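Ycf48-like protein (Thermosynechococcus elongatus, PDB 5OJ5) probably acts early in photosystem II assembly and in replacing photodamaged D1, and binds the C-terminal extension of the D1 precursor. Local coordinates at residues 152-157 with 166-171; 111-116 with 145-150; 119-124 with 132-137; 60-65 with 105-110; 193-198 with 208-213. All coordinates share one frame; numbering follows the deposited sequence.

Overall arrangement
All five contacts belong to one seven-bladed beta-propeller, whose blades are four-stranded antiparallel sheets. Along the chain contact 4 comes first, then contact 2, with contact 3 lying between its two segments, then contact 1 and finally contact 5. Contacts 1, 3 and 5 join neighbouring strands within a blade, whereas contacts 2 and 4 join successive blades. Contacts 2 and 4, centres about 9 Å apart, share the sheet that begins with strand 101-108 and ends with strand 132-133, where contact 3 lies. Contact 1 is in the next blade, about 9 Å centre to centre from contact 2. Contact 5, about 17 Å from contact 1 between centres, touches it through Y196 and E156.

Contact 1: 152-157 with 166-171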
# COMPACT_ATOMS: atom_id res chain seq x y z
N ASN A 152 10.95 -18.63 3.64
CA ASN A 152 11.28 -19.87 4.31
C ASN A 152 10.22 -20.31 5.28
O ASN A 152 10.55 -20.79 6.36
CB ASN A 152 12.66 -19.77 4.98
CG ASN A 152 13.76 -19.55 3.97
OD1 ASN A 152 14.08 -20.45 3.20
ND2 ASN A 152 14.34 -18.36 3.95
N GLY A 153 8.94 -20.16 4.89
CA GLY A 153 7.85 -20.65 5.70
C GLY A 153 7.28 -19.68 6.71
O GLY A 153 6.31 -20.02 7.39
N SER A 154 7.85 -18.49 6.82
CA SER A 154 7.39 -17.53 7.82
C SER A 154 6.61 -16.39 7.16
O SER A 154 6.92 -15.95 6.04
CB SER A 154 8.58 -16.96 8.57
OG SER A 154 9.14 -17.90 9.50
N ALA A 155 5.61 -15.89 7.89
CA ALA A 155 4.83 -14.75 7.41
C ALA A 155 4.16 -14.10 8.61
O ALA A 155 3.96 -14.74 9.65
CB ALA A 155 3.79 -15.17 6.39
N GLU A 156 3.80 -12.84 8.45
CA GLU A 156 2.99 -12.14 9.44
C GLU A 156 1.73 -11.62 8.81
O GLU A 156 1.72 -11.21 7.66
CB GLU A 156 3.74 -11.06 10.08
CG GLU A 156 4.40 -10.11 9.32
CD GLU A 156 5.43 -9.37 10.19
OE1 GLU A 156 5.51 -8.15 10.05
OE2 GLU A 156 6.13 -9.97 11.06
N MET A 157 0.65 -11.65 9.58
CA MET A 157 -0.67 -11.25 9.13
C MET A 157 -1.29 -10.27 10.13
O MET A 157 -1.17 -10.45 11.34
CB MET A 157 -1.56 -12.53 9.03
CG MET A 157 -3.01 -12.19 8.64
SD MET A 157 -4.05 -13.57 8.26
CE MET A 157 -3.90 -14.58 9.75
N ARG A 166 1.71 -14.42 13.59
CA ARG A 166 2.86 -14.86 12.82
C ARG A 166 2.84 -16.37 12.68
O ARG A 166 2.45 -17.09 13.59
CB ARG A 166 4.19 -14.42 13.50
CG ARG A 166 5.48 -14.59 12.71
CD ARG A 166 6.71 -14.07 13.49
NE ARG A 166 6.83 -12.60 13.46
CZ ARG A 166 6.98 -11.83 14.53
NH1 ARG A 166 7.00 -12.39 15.74
NH2 ARG A 166 7.09 -10.51 14.41
N THR A 167 3.24 -16.86 11.52
CA THR A 167 3.49 -18.28 11.29
C THR A 167 4.97 -18.46 10.99
O THR A 167 5.61 -17.60 10.36
CB THR A 167 2.63 -18.86 10.13
OG1 THR A 167 2.78 -20.28 10.08
CG2 THR A 167 3.02 -18.29 8.78
N LYS A 168 5.47 -19.63 11.38
CA LYS A 168 6.82 -20.07 11.02
C LYS A 168 6.76 -21.39 10.28
O LYS A 168 7.82 -21.95 9.97
CB LYS A 168 7.68 -20.19 12.27
CG LYS A 168 7.86 -18.89 12.99
CD LYS A 168 8.64 -19.11 14.30
CE LYS A 168 8.85 -17.85 15.08
NZ LYS A 168 9.53 -18.15 16.38
N ASP A 169 5.57 -21.95 10.05
CA ASP A 169 5.46 -23.29 9.47
C ASP A 169 4.49 -23.28 8.30
O ASP A 169 3.63 -24.16 8.15
CB ASP A 169 5.11 -24.36 10.51
CG ASP A 169 3.77 -24.14 11.22
OD1 ASP A 169 3.09 -23.13 11.01
OD2 ASP A 169 3.42 -25.04 12.02
N SER A 170 4.61 -22.26 7.46
CA SER A 170 3.88 -22.21 6.20
C SER A 170 2.38 -22.14 6.40
O SER A 170 1.61 -22.58 5.57
CB SER A 170 4.30 -23.31 5.23
OG SER A 170 5.65 -23.23 4.94
N GLY A 171 1.95 -21.54 7.51
CA GLY A 171 0.55 -21.27 7.76
C GLY A 171 -0.19 -22.39 8.46
O GLY A 171 -1.40 -22.24 8.68
O HOH W 1 9.86 -20.44 8.92
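A155 and T167 form an antiparallel hydrogen-bonded pair in the hairpin of strands 154-159 and 164-167, the middle two strands of a propeller blade. Backbone bonds set the register. A155 N donates to T167 O at 3.0 Å, and T167 N returns the bond to A155 O. One step further toward the loops, S170 N reaches a lone pair of G153 O at 2.8 Å, in the carbonyl plane. G153 has a positive phi, which suits glycine, and its lack of a side chain leaves room for S170 OG beside its CA.

The apolar touch is that of the small A155 CB on T167 CG2 at 4.0 Å, both side chains lying on the face that W113 of the preceding blade covers. T167 OG1, swung away from the backbone N (chi1 -172°), accepts from D169 N, forming an ST turn, and from G171 N at 3.0 Å; it is also hydrogen-bonded to N173 O.

Charge appears on the other face. E156 and R166 run alongside each other, their carboxylate and guanidinium planes 40° apart, and E156 OE2 lies at the guanidinium edge in a long salt bridge, 3.5 Å from R166 NH2. The other oxygen, E156 OE1, forms a salt bridge with R190 and a hydrogen bond with Y196 OH.

Water joins the loop ends: one molecule donates to N152 O and K168 O and accepts from S154 OG at 2.7 Å.

Contact 2: 111-116 with 145-150; sequences EGWIVG and RLIKAL
I147 is the main bump of this contact, filling the hollow between W113 and V115. The two strands belong to successive blades of the propeller: 111-117 is the second strand of its sheet, and 144-151 is the first strand of the next. The axes of 111-116 and 145-150 approach to 6.6 Å and run almost antiparallel, 169° apart, yet no hydrogen bond passes between them.

The side chain of I147 crosses that of W113 at about a right angle. Its CG1 swings away from the backbone N (chi1 -170°), which carries CD1 out to the indole: I147 CD1 lies 3.7 Å from W113 CB and 3.8 Å from W113 CE3. The same methyl closes on V115 CG1 at 3.9 Å, so the branched valine forms the second wall of the hollow. V115 CG2 rests both on I147 and on the backbone at L146 C, 4.0 Å off.

A149 fits a shallower place. Its CB approaches the pyrrole part of the indole, 3.6 Å from W113 CD1, where a small side chain lets the backbone come close to the ring. The large tryptophan can span both I147 and A149 and still reach M121 and H123 of its own blade.

The side-chain contacts are nearly all between carbon atoms, and these segments probably hold together by close fit and burial of apolar surface. The backbone N atoms of I147 and A149 are bonded to the hydroxyls of S104 and S106, so these N-H groups keep a partner beside the apolar interface.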
# COMPACT_ATOMS: atom_id res chain seq x y z
N GLU A 111 8.03 -17.91 -2.63
CA GLU A 111 6.98 -18.11 -1.65
C GLU A 111 6.08 -16.88 -1.61
O GLU A 111 6.56 -15.77 -1.38
CB GLU A 111 7.54 -18.37 -0.26
CG GLU A 111 6.41 -18.78 0.64
CD GLU A 111 6.88 -19.34 1.98
OE1 GLU A 111 7.99 -18.98 2.49
OE2 GLU A 111 6.14 -20.24 2.54
N GLY A 112 4.78 -17.09 -1.84
CA GLY A 112 3.84 -16.00 -1.89
C GLY A 112 2.58 -16.29 -1.11
O GLY A 112 2.19 -17.44 -0.91
N TRP A 113 1.93 -15.20 -0.72
CA TRP A 113 0.73 -15.26 0.10
C TRP A 113 -0.25 -14.20 -0.39
O TRP A 113 0.16 -13.10 -0.76
CB TRP A 113 1.07 -14.92 1.56
CG TRP A 113 2.17 -15.71 2.18
CD1 TRP A 113 3.50 -15.56 1.98
CD2 TRP A 113 2.02 -16.78 3.11
NE1 TRP A 113 4.21 -16.47 2.75
CE2 TRP A 113 3.32 -17.23 3.45
CE3 TRP A 113 0.92 -17.39 3.72
CZ2 TRP A 113 3.54 -18.26 4.37
CZ3 TRP A 113 1.13 -18.43 4.63
CH2 TRP A 113 2.44 -18.83 4.94
N ILE A 114 -1.54 -14.53 -0.36
CA ILE A 114 -2.62 -13.57 -0.62
C ILE A 114 -3.61 -13.70 0.52
O ILE A 114 -3.94 -14.82 0.93
CB ILE A 114 -3.34 -13.89 -1.95
CG1 ILE A 114 -2.37 -13.74 -3.13
CG2 ILE A 114 -4.56 -12.98 -2.13
CD1 ILE A 114 -2.91 -14.36 -4.43
N VAL A 115 -4.12 -12.57 1.01
CA VAL A 115 -5.23 -12.62 1.95
C VAL A 115 -6.32 -11.67 1.52
O VAL A 115 -6.10 -10.68 0.81
CB VAL A 115 -4.81 -12.34 3.41
CG1 VAL A 115 -3.83 -13.38 3.89
CG2 VAL A 115 -4.22 -10.92 3.58
N GLY A 116 -7.52 -11.95 2.01
CA GLY A 116 -8.65 -11.13 1.67
C GLY A 116 -9.83 -11.33 2.57
O GLY A 116 -9.78 -12.07 3.57
N ARG A 145 -6.24 -8.27 6.59
CA ARG A 145 -5.99 -7.01 5.91
C ARG A 145 -4.65 -6.98 5.21
O ARG A 145 -4.52 -6.36 4.16
CB ARG A 145 -6.10 -5.85 6.95
CG ARG A 145 -5.74 -4.49 6.40
CD ARG A 145 -6.68 -4.02 5.39
NE ARG A 145 -6.44 -2.62 5.11
CZ ARG A 145 -6.92 -1.60 5.85
NH1 ARG A 145 -7.75 -1.85 6.81
NH2 ARG A 145 -6.66 -0.35 5.56
N LEU A 146 -3.61 -7.57 5.82
CA LEU A 146 -2.26 -7.46 5.30
C LEU A 146 -1.56 -8.77 5.59
O LEU A 146 -1.71 -9.34 6.68
CB LEU A 146 -1.52 -6.29 6.00
CG LEU A 146 -0.07 -6.08 5.59
CD1 LEU A 146 0.26 -4.62 5.78
CD2 LEU A 146 0.91 -6.88 6.43
N ILE A 147 -0.76 -9.24 4.63
CA ILE A 147 0.17 -10.34 4.87
C ILE A 147 1.52 -9.91 4.38
O ILE A 147 1.64 -9.20 3.37
CB ILE A 147 -0.32 -11.64 4.19
CG1 ILE A 147 0.51 -12.85 4.62
CG2 ILE A 147 -0.40 -11.53 2.68
CD1 ILE A 147 -0.14 -14.01 4.97
N LYS A 148 2.56 -10.30 5.12
CA LYS A 148 3.93 -10.03 4.75
C LYS A 148 4.71 -11.34 4.75
O LYS A 148 4.82 -12.00 5.79
CB LYS A 148 4.56 -9.01 5.71
CG LYS A 148 6.02 -8.78 5.40
CD LYS A 148 6.22 -8.02 4.09
CE LYS A 148 7.62 -7.66 3.78
NZ LYS A 148 7.68 -6.96 2.43
N ALA A 149 5.25 -11.68 3.58
CA ALA A 149 6.08 -12.88 3.45
C ALA A 149 7.45 -12.60 4.04
O ALA A 149 8.09 -11.60 3.68
CB ALA A 149 6.26 -13.21 1.98
N LEU A 150 7.92 -13.48 4.92
CA LEU A 150 9.26 -13.35 5.50
C LEU A 150 10.23 -14.36 4.91
O LEU A 150 11.41 -14.32 5.23
CB LEU A 150 9.17 -13.50 7.03
CG LEU A 150 8.31 -12.43 7.71
CD1 LEU A 150 8.10 -12.78 9.17
CD2 LEU A 150 8.84 -11.03 7.54

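Contact 3: 119-124 with 132-137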
# COMPACT_ATOMS: atom_id res chain seq x y z
N PRO A 119 -12.90 -13.91 4.97
CA PRO A 119 -11.57 -14.46 5.25
C PRO A 119 -11.14 -15.49 4.24
O PRO A 119 -11.80 -16.52 4.03
CB PRO A 119 -11.74 -15.03 6.66
CG PRO A 119 -12.75 -14.10 7.29
CD PRO A 119 -13.73 -13.79 6.19
N ILE A 120 -9.97 -15.25 3.65
CA ILE A 120 -9.35 -16.18 2.73
C ILE A 120 -7.85 -15.95 2.80
O ILE A 120 -7.38 -14.81 2.93
CB ILE A 120 -9.89 -16.03 1.28
CG1 ILE A 120 -9.30 -17.09 0.35
CG2 ILE A 120 -9.69 -14.60 0.75
CD1 ILE A 120 -10.08 -17.27 -0.93
N MET A 121 -7.12 -17.06 2.67
CA MET A 121 -5.67 -17.04 2.57
C MET A 121 -5.25 -18.06 1.52
O MET A 121 -5.66 -19.22 1.57
CB MET A 121 -5.03 -17.38 3.92
CG MET A 121 -3.50 -17.46 3.86
SD MET A 121 -2.72 -17.73 5.44
CE MET A 121 -3.01 -16.17 6.21
N LEU A 122 -4.41 -17.60 0.60
CA LEU A 122 -3.83 -18.44 -0.44
C LEU A 122 -2.31 -18.41 -0.30
O LEU A 122 -1.71 -17.40 0.13
CB LEU A 122 -4.19 -17.90 -1.81
CG LEU A 122 -5.69 -17.69 -2.07
CD1 LEU A 122 -5.91 -17.03 -3.42
CD2 LEU A 122 -6.45 -18.98 -1.99
N HIS A 123 -1.68 -19.51 -0.69
CA HIS A 123 -0.25 -19.68 -0.53
C HIS A 123 0.32 -20.41 -1.73
O HIS A 123 -0.30 -21.34 -2.27
CB HIS A 123 -0.01 -20.46 0.78
CG HIS A 123 1.43 -20.75 1.10
ND1 HIS A 123 1.91 -22.03 1.21
CD2 HIS A 123 2.46 -19.94 1.39
CE1 HIS A 123 3.18 -22.00 1.56
NE2 HIS A 123 3.55 -20.73 1.66
N THR A 124 1.54 -20.05 -2.08
CA THR A 124 2.30 -20.72 -3.14
C THR A 124 3.75 -20.84 -2.69
O THR A 124 4.28 -19.96 -2.00
CB THR A 124 2.21 -19.91 -4.48
OG1 THR A 124 2.92 -20.61 -5.49
CG2 THR A 124 2.82 -18.53 -4.39
N SER A 132 -2.57 -22.86 -3.19
CA SER A 132 -3.41 -23.62 -2.29
C SER A 132 -4.09 -22.66 -1.34
O SER A 132 -3.55 -21.60 -0.98
CB SER A 132 -2.60 -24.63 -1.51
OG SER A 132 -1.97 -25.52 -2.41
N GLN A 133 -5.28 -23.04 -0.91
CA GLN A 133 -6.01 -22.31 0.09
C GLN A 133 -5.63 -22.84 1.47
O GLN A 133 -5.64 -24.05 1.70
CB GLN A 133 -7.50 -22.40 -0.19
CG GLN A 133 -8.28 -21.61 0.81
CD GLN A 133 -9.71 -21.38 0.38
OE1 GLN A 133 -10.19 -21.96 -0.63
NE2 GLN A 133 -10.42 -20.57 1.14
N ILE A 134 -5.27 -21.94 2.36
CA ILE A 134 -4.94 -22.27 3.74
C ILE A 134 -6.15 -21.97 4.60
O ILE A 134 -6.55 -20.80 4.69
CB ILE A 134 -3.73 -21.48 4.26
CG1 ILE A 134 -2.55 -21.76 3.36
CG2 ILE A 134 -3.47 -21.81 5.77
CD1 ILE A 134 -1.29 -21.35 3.93
N PRO A 135 -6.72 -22.95 5.28
CA PRO A 135 -7.88 -22.68 6.14
C PRO A 135 -7.49 -21.72 7.25
O PRO A 135 -6.42 -21.84 7.84
CB PRO A 135 -8.20 -24.06 6.72
CG PRO A 135 -7.46 -25.06 5.89
CD PRO A 135 -6.27 -24.35 5.32
N LEU A 136 -8.34 -20.73 7.48
CA LEU A 136 -8.15 -19.80 8.57
C LEU A 136 -9.02 -20.20 9.76
O LEU A 136 -10.18 -20.59 9.61
CB LEU A 136 -8.56 -18.39 8.15
CG LEU A 136 -7.59 -17.84 7.09
CD1 LEU A 136 -8.20 -16.63 6.43
CD2 LEU A 136 -6.27 -17.52 7.73
N ASP A 137 -8.47 -20.05 10.95
CA ASP A 137 -9.23 -20.25 12.18
C ASP A 137 -10.43 -19.32 12.20
O ASP A 137 -10.26 -18.11 12.05
CB ASP A 137 -8.29 -19.90 13.33
CG ASP A 137 -8.84 -20.25 14.70
OD1 ASP A 137 -10.07 -20.44 14.88
OD2 ASP A 137 -8.01 -20.34 15.62
O HOH W 2 -8.63 -19.51 3.41
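M121 and L136 meet with their side chains at about a right angle, one of several crossings that pack the outer edge of a propeller blade where strand 120-124 pairs with strand 132-133. The methionine is extended as far as its sulfur and then bends, which brings M121 CE to within 3.8 Å of L136 CD2. L136 also turns its other methyl, CD1, down to the backbone at I120 N, 3.6 Å away, and touches P119.

I134 lies between M121 and H123 and slants across both. I134 CB faces M121 CG, while I134 CD1 reaches H123 CB at 3.5 Å. With CG anti to the backbone N (chi1 179°) the imidazole is carried toward strand 111-117, where H123 NE2 is hydrogen-bonded to E111 OE2.

On the face of L122 and Q133, the leucine lays CD2 against Q133 CA and CB. The extended glutamine crosses I120 at about a right angle, with Q133 NE2 3.7 Å from I120 CG1.

Backbone bonds hold the strands in register: H123 N gives to S132 O at 2.8 Å, S132 N answers to H123 O, and I134 N donates to M121 O at 2.9 Å. Beyond that the strands part, and a water takes over, accepting from M121 N and Q133 NE2 and donating to I134 O.

L122 and S132 also pack on an apolar side chain of the bound D1 peptide. The chemistry thus implies a firm backbone pairing with an apolar patch of M121, I134 and L136 turned toward W113 and the next blade, while polar Q133 and its water suit the solvent-exposed side.

Contact 4: 60-65 with 105-110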
# COMPACT_ATOMS: atom_id res chain seq x y z
N ASP A 60 -3.25 -4.45 -4.51
CA ASP A 60 -1.88 -4.69 -4.08
C ASP A 60 -1.10 -5.39 -5.18
O ASP A 60 -1.68 -5.96 -6.12
CB ASP A 60 -1.85 -5.47 -2.76
CG ASP A 60 -0.54 -5.29 -1.99
OD1 ASP A 60 0.23 -4.32 -2.27
OD2 ASP A 60 -0.32 -6.12 -1.09
N MET A 61 0.23 -5.39 -5.03
CA MET A 61 1.15 -5.95 -6.01
C MET A 61 2.41 -6.37 -5.29
O MET A 61 2.86 -5.68 -4.40
CB MET A 61 1.40 -4.90 -7.11
CG MET A 61 2.34 -5.33 -8.22
SD MET A 61 2.79 -4.02 -9.38
CE MET A 61 1.22 -3.59 -10.07
N SER A 62 3.02 -7.47 -5.74
CA SER A 62 4.30 -7.93 -5.19
C SER A 62 5.06 -8.70 -6.24
O SER A 62 4.46 -9.41 -7.06
CB SER A 62 4.05 -8.78 -3.93
OG SER A 62 5.27 -9.12 -3.29
N PHE A 63 6.39 -8.57 -6.23
CA PHE A 63 7.25 -9.21 -7.19
C PHE A 63 8.08 -10.33 -6.56
O PHE A 63 8.61 -10.21 -5.45
CB PHE A 63 8.17 -8.19 -7.87
CG PHE A 63 7.50 -7.49 -9.02
CD1 PHE A 63 7.68 -7.92 -10.34
CD2 PHE A 63 6.63 -6.45 -8.81
CE1 PHE A 63 7.02 -7.32 -11.39
CE2 PHE A 63 5.95 -5.85 -9.89
CZ PHE A 63 6.15 -6.30 -11.17
N ILE A 64 8.23 -11.41 -7.32
CA ILE A 64 9.19 -12.47 -7.00
C ILE A 64 10.60 -12.00 -7.28
O ILE A 64 11.52 -12.22 -6.49
CB ILE A 64 8.86 -13.69 -7.87
CG1 ILE A 64 7.52 -14.28 -7.42
CG2 ILE A 64 9.98 -14.74 -7.80
CD1 ILE A 64 6.66 -14.93 -8.39
N ASP A 65 10.80 -11.39 -8.44
CA ASP A 65 12.09 -10.90 -8.88
C ASP A 65 11.80 -9.68 -9.76
O ASP A 65 10.70 -9.14 -9.76
CB ASP A 65 12.90 -12.02 -9.53
CG ASP A 65 12.23 -12.60 -10.75
OD1 ASP A 65 11.51 -11.90 -11.47
OD2 ASP A 65 12.48 -13.77 -11.08
N VAL A 105 -1.02 -8.98 -1.21
CA VAL A 105 -0.22 -10.06 -1.77
C VAL A 105 1.23 -9.77 -1.41
O VAL A 105 1.67 -8.61 -1.44
CB VAL A 105 -0.40 -10.19 -3.30
CG1 VAL A 105 -0.07 -8.89 -4.06
CG2 VAL A 105 0.41 -11.37 -3.87
N SER A 106 1.97 -10.83 -1.05
CA SER A 106 3.37 -10.63 -0.67
C SER A 106 4.17 -11.86 -1.03
O SER A 106 3.83 -12.96 -0.60
CB SER A 106 3.45 -10.38 0.83
OG SER A 106 4.78 -10.21 1.26
N PHE A 107 5.26 -11.64 -1.75
CA PHE A 107 6.23 -12.69 -2.07
C PHE A 107 7.56 -12.40 -1.40
O PHE A 107 7.97 -11.25 -1.23
CB PHE A 107 6.49 -12.75 -3.59
CG PHE A 107 5.42 -13.53 -4.32
CD1 PHE A 107 5.61 -14.88 -4.63
CD2 PHE A 107 4.19 -12.94 -4.68
CE1 PHE A 107 4.65 -15.63 -5.27
CE2 PHE A 107 3.20 -13.71 -5.34
CZ PHE A 107 3.44 -15.05 -5.62
N GLN A 108 8.24 -13.49 -1.05
CA GLN A 108 9.68 -13.45 -0.73
C GLN A 108 10.27 -14.58 -1.57
O GLN A 108 10.06 -15.77 -1.28
CB GLN A 108 9.92 -13.64 0.76
CG GLN A 108 11.40 -13.66 1.12
CD GLN A 108 12.11 -12.44 0.59
OE1 GLN A 108 13.13 -12.57 -0.12
NE2 GLN A 108 11.65 -11.29 0.94
N GLY A 109 10.90 -14.21 -2.67
CA GLY A 109 11.26 -15.23 -3.66
C GLY A 109 10.02 -15.93 -4.17
O GLY A 109 8.97 -15.30 -4.39
N ASN A 110 10.09 -17.25 -4.36
CA ASN A 110 8.97 -18.00 -4.92
C ASN A 110 7.86 -18.27 -3.91
O ASN A 110 6.83 -18.84 -4.31
CB ASN A 110 9.44 -19.32 -5.54
CG ASN A 110 9.59 -19.24 -7.09
OD1 ASN A 110 9.34 -18.23 -7.72
ND2 ASN A 110 9.98 -20.34 -7.68
O HOH W 3 9.36 -9.53 -2.76
O HOH W 4 10.78 -11.53 -3.61
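S62 and F107 join the innermost strands of two successive propeller blades, 58-63 and 101-108, which run side by side in the same direction; the axes of 60-63 and 105-108 are only 9° apart. The tight part uses side chains to satisfy backbone N-H groups. D60 OD2 accepts from V105 N at 2.9 Å, on its anti side and 28° out of the carboxylate plane. S62 OG accepts from F107 N at 3.0 Å; its anti placement to the backbone N (chi1 -174°) carries the hydroxyl across to the neighbouring strand. Short polar residues suit both places, because they span the gap where the two backbones make no direct bond. V105 CG1 wedges against M61 N at 3.6 Å.

I64 closes the apolar end. Its CG1 comes to 3.4 Å from F107 CD1, and its CD1 methyl lies over one face of the ring in a CH-pi contact, offset toward the rim. W70 also meets this ring.

Toward the loops the packing gives way to solvent. G109, whose positive phi suits glycine, turns the chain, and exposed N110 brings OD1 to I64 CG2. One water lies between F63 O and F107 O. Another lies within bonding distance of I64 O and accepts from G109 N at 2.8 Å.

Contact 5: 193-198 with 208-213; sequences SGEYVA and TWEPGQ
Y196 N donates to W209 O in a nearly straight bond of 2.9 Å across a hairpin, strands 196-199 and 205-209, that forms the middle of a propeller blade. W209 N answers with a bond to Y196 O, closing the antiparallel hydrogen-bonded pair.

The two aromatic side chains lie alongside each other and point the same way. They meet edge to edge, Y196 CD2 being 3.8 Å from W209 CE3, so neither ring stacks on the other. Large flat residues suit this face: Y196 OH reaches R190 NE as well as the glutamate of contact 1, and W209 reaches L177 and V178 of the preceding blade. On the opposite sheet face V197 CG2 touches T208 CG2 at 4.0 Å, while T208 OG1 is held by H219.

E195 and E210 run side by side, CG against CB. In one of two conformers of E195, its OE2 is 4.4 Å from E210 OE1, a like-charge approach that solvent probably eases; E195 OE1 is hydrogen-bonded to S191.

Residues 208-213 lie within the Arg-rich patch but contribute no arginine themselves. The chain leaves the strand in a type II turn from E210 to Q213, with P211 and G212 in its middle positions, the glycine taking the positive phi. P211 N sits over one face of the indole, toward its rim, and P211 CD comes to 3.5 Å from G194 O.

Q213 holds the turn against the strand. Its backbone oxygen accepts from W209 NE1 at 2.9 Å. Its side-chain amide bridges back: Q213 NE2 gives to T208 O at 3.3 Å, and Q213 OE1 accepts from E210 N at 2.8 Å.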
# COMPACT_ATOMS: atom_id res chain seq x y z
N SER A 193 11.81 -2.53 9.43
CA SER A 193 12.10 -3.36 10.58
C SER A 193 10.87 -3.97 11.19
O SER A 193 10.93 -4.50 12.31
CB SER A 193 12.90 -2.59 11.58
OG SER A 193 12.19 -1.43 11.82
N GLY A 194 9.73 -3.91 10.47
CA GLY A 194 8.56 -4.64 10.94
C GLY A 194 7.72 -3.89 11.93
O GLY A 194 6.91 -4.52 12.60
N GLU A 195 7.91 -2.56 12.04
CA GLU A 195 6.96 -1.76 12.79
C GLU A 195 5.76 -1.45 11.91
O GLU A 195 5.85 -1.45 10.68
CB GLU A 195 7.61 -0.43 13.16
CG GLU A 195 8.89 -0.64 13.83
CD GLU A 195 9.89 0.52 13.65
OE1 GLU A 195 10.21 1.03 12.48
OE2 GLU A 195 10.41 0.88 14.74
N TYR A 196 4.62 -1.17 12.55
CA TYR A 196 3.42 -0.77 11.81
C TYR A 196 2.86 0.50 12.39
O TYR A 196 3.00 0.79 13.58
CB TYR A 196 2.36 -1.89 11.88
CG TYR A 196 2.73 -3.15 11.14
CD1 TYR A 196 2.34 -3.34 9.82
CD2 TYR A 196 3.49 -4.16 11.75
CE1 TYR A 196 2.61 -4.51 9.13
CE2 TYR A 196 3.79 -5.34 11.04
CZ TYR A 196 3.33 -5.51 9.75
OH TYR A 196 3.61 -6.69 9.09
N VAL A 197 2.17 1.24 11.52
CA VAL A 197 1.41 2.42 11.90
C VAL A 197 0.03 2.31 11.29
O VAL A 197 -0.11 1.98 10.10
CB VAL A 197 2.15 3.72 11.52
CG1 VAL A 197 2.34 3.92 10.01
CG2 VAL A 197 1.39 4.94 12.09
N ALA A 198 -1.00 2.56 12.10
CA ALA A 198 -2.39 2.41 11.70
C ALA A 198 -3.16 3.67 12.04
O ALA A 198 -3.10 4.16 13.18
CB ALA A 198 -3.02 1.24 12.43
N THR A 208 0.70 2.81 16.86
CA THR A 208 1.91 2.15 16.40
C THR A 208 2.12 0.82 17.12
O THR A 208 1.68 0.64 18.27
CB THR A 208 3.15 3.04 16.57
OG1 THR A 208 3.29 3.40 17.94
CG2 THR A 208 3.07 4.31 15.72
N TRP A 209 2.83 -0.08 16.46
CA TRP A 209 3.20 -1.35 17.08
C TRP A 209 4.57 -1.74 16.59
O TRP A 209 4.88 -1.56 15.42
CB TRP A 209 2.19 -2.45 16.73
CG TRP A 209 2.59 -3.79 17.33
CD1 TRP A 209 2.35 -4.22 18.58
CD2 TRP A 209 3.36 -4.82 16.68
NE1 TRP A 209 2.89 -5.49 18.75
CE2 TRP A 209 3.49 -5.87 17.59
CE3 TRP A 209 3.91 -4.94 15.41
CZ2 TRP A 209 4.18 -7.05 17.26
CZ3 TRP A 209 4.59 -6.11 15.09
CH2 TRP A 209 4.70 -7.14 16.01
N GLU A 210 5.37 -2.32 17.47
CA GLU A 210 6.62 -2.94 17.05
C GLU A 210 6.77 -4.25 17.78
O GLU A 210 6.23 -4.43 18.87
CB GLU A 210 7.85 -2.08 17.31
CG GLU A 210 8.07 -1.72 18.70
CD GLU A 210 9.35 -0.92 18.81
OE1 GLU A 210 10.46 -1.45 18.53
OE2 GLU A 210 9.24 0.27 19.15
N PRO A 211 7.56 -5.18 17.21
CA PRO A 211 7.77 -6.48 17.83
C PRO A 211 8.18 -6.32 19.28
O PRO A 211 8.99 -5.45 19.62
CB PRO A 211 8.90 -7.07 17.00
CG PRO A 211 8.65 -6.52 15.65
CD PRO A 211 8.10 -5.12 15.85
N GLY A 212 7.62 -7.18 20.12
CA GLY A 212 7.83 -7.11 21.52
C GLY A 212 6.70 -6.46 22.28
O GLY A 212 6.49 -6.77 23.44
N GLN A 213 5.98 -5.55 21.63
CA GLN A 213 4.85 -4.90 22.27
C GLN A 213 3.67 -5.88 22.30
O GLN A 213 3.45 -6.63 21.34
CB GLN A 213 4.43 -3.69 21.44
CG GLN A 213 4.82 -2.31 21.88
CD GLN A 213 4.37 -1.28 20.79
OE1 GLN A 213 5.14 -0.97 19.93
NE2 GLN A 213 3.09 -0.80 20.82